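Side-chain contact in Rna-directed RNA polymerase (Infectious pancreatic necrosis virus, PDB 3ZED), which copies viral RNA as an RNA-dependent RNA polymerase and probably serves also as the protein that becomes covalently attached to the genomic RNA: residues Thr411-His414 with Met415-Met418. Numbering follows the deposited sequence.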
loop_
_atom_site.group_PDB
_atom_site.type_symbol
_atom_site.label_atom_id
_atom_site.label_comp_id
_atom_site.label_asym_id
_atom_site.label_seq_id
_atom_site.Cartn_x
_atom_site.Cartn_y
_atom_site.Cartn_z
ATOM N N THR B 411 0.269 -0.152 15.760
ATOM C CA THR B 411 0.290 -1.153 16.817
ATOM C C THR B 411 -0.465 -2.384 16.288
ATOM O O THR B 411 -1.346 -2.211 15.431
ATOM C CB THR B 411 -0.344 -0.655 18.138
ATOM O OG1 THR B 411 -1.754 -0.520 17.954
ATOM C CG2 THR B 411 0.286 0.634 18.669
ATOM N N PRO B 412 -0.229 -3.618 16.814
ATOM C CA PRO B 412 -1.040 -4.764 16.359
ATOM C C PRO B 412 -2.543 -4.492 16.550
ATOM O O PRO B 412 -3.349 -4.938 15.734
ATOM C CB PRO B 412 -0.541 -5.917 17.236
ATOM C CG PRO B 412 0.877 -5.513 17.604
ATOM C CD PRO B 412 0.771 -4.030 17.822
ATOM N N GLN B 413 -2.896 -3.666 17.564
ATOM C CA GLN B 413 -4.264 -3.272 17.911
ATOM C C GLN B 413 -4.914 -2.394 16.840
ATOM O O GLN B 413 -6.129 -2.468 16.678
ATOM C CB GLN B 413 -4.317 -2.584 19.286
ATOM C CG GLN B 413 -4.144 -3.584 20.474
ATOM C CD GLN B 413 -2.706 -4.065 20.661
ATOM O OE1 GLN B 413 -1.734 -3.402 20.255
ATOM N NE2 GLN B 413 -2.532 -5.246 21.234
ATOM N N HIS B 414 -4.129 -1.596 16.096
ATOM C CA HIS B 414 -4.660 -0.816 14.967
ATOM C C HIS B 414 -5.132 -1.773 13.869
ATOM O O HIS B 414 -6.236 -1.614 13.346
ATOM C CB HIS B 414 -3.610 0.142 14.398
ATOM C CG HIS B 414 -3.382 1.364 15.219
ATOM N ND1 HIS B 414 -2.253 1.491 16.008
ATOM C CD2 HIS B 414 -4.125 2.494 15.321
ATOM C CE1 HIS B 414 -2.345 2.689 16.576
ATOM N NE2 HIS B 414 -3.453 3.331 16.190
ATOM N N MET B 415 -4.305 -2.794 13.547
ATOM C CA MET B 415 -4.668 -3.777 12.525
ATOM C C MET B 415 -5.851 -4.628 12.988
ATOM O O MET B 415 -6.703 -4.975 12.174
ATOM C CB MET B 415 -3.473 -4.665 12.159
ATOM C CG MET B 415 -3.806 -5.675 11.093
ATOM S SD MET B 415 -2.338 -6.356 10.352
ATOM C CE MET B 415 -3.078 -7.668 9.425
ATOM N N GLN B 416 -5.902 -4.952 14.296
ATOM C CA GLN B 416 -6.994 -5.717 14.875
ATOM C C GLN B 416 -8.329 -4.961 14.704
ATOM O O GLN B 416 -9.335 -5.587 14.381
ATOM C CB GLN B 416 -6.708 -6.003 16.345
ATOM C CG GLN B 416 -7.672 -7.013 16.953
ATOM C CD GLN B 416 -7.266 -7.342 18.348
ATOM O OE1 GLN B 416 -7.152 -6.460 19.205
ATOM N NE2 GLN B 416 -7.030 -8.612 18.601
ATOM N N ALA B 417 -8.326 -3.623 14.915
ATOM C CA ALA B 417 -9.509 -2.761 14.735
ATOM C C ALA B 417 -9.931 -2.733 13.248
ATOM O O ALA B 417 -11.129 -2.745 12.951
ATOM C CB ALA B 417 -9.228 -1.353 15.242
ATOM N N MET B 418 -8.955 -2.755 12.322
ATOM C CA MET B 418 -9.250 -2.817 10.876
ATOM C C MET B 418 -9.901 -4.187 10.559
ATOM O O MET B 418 -10.876 -4.236 9.805
ATOM C CB MET B 418 -7.985 -2.584 10.036
ATOM C CG MET B 418 -8.206 -2.746 8.511
ATOM S SD MET B 418 -9.593 -1.784 7.822
ATOM C CE MET B 418 -9.060 -0.077 8.204
#
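Met415, early in helix 412-426, has its CB 3.6 Å from Pro412 O. From there the chain departs: CG stands anti to the backbone N (chi1 -179°) and the remaining torsions are extended, which carries the end of the side chain away from the turn; the side chain touches Pro449 and Val452 of helix 438-452 and Asn479 of helix 476-493. Gln416 takes up the first i to i+4 bond, its N donating to Pro412 O at 2.9 Å from within the carbonyl plane. Its CB sits close to the carbonyl oxygens of both Pro412 and Gln413, while the straight chain beyond it places the amide so that NE2 is hydrogen-bonded to Met445 O in helix 438-452. The N-terminus of helix 412-426, in the palm region of the polymerase, is capped by a capping box, in which the N-cap residue and the third residue of the helix bond to each other reciprocally. His414 N gives its hydrogen to both Thr411 OG1 (3.2 Å) and Thr411 O (2.9 Å), and this sharing is consistent with the bent angle of 139° at OG1. The return bond runs from Thr411 N to His414 ND1 at 3.0 Å, straighter at 161° and tilted slightly out of the imidazole plane. Held by this bond and with Thr411 CA at its edge, the ring has its rotation restrained; Met483 and Ile486 of helix 476-493 also touch the histidine. Ala417 continues the i to i+4 bonding, N to Gln413 O at 3.0 Å, with its methyl resting against the carbonyl oxygens of Gln413 and His414. At Met418, N bonds to His414 O at 3.1 Å, and the side chain, bent at chi2 and chi3, leads away and touches Leu478 of helix 476-493.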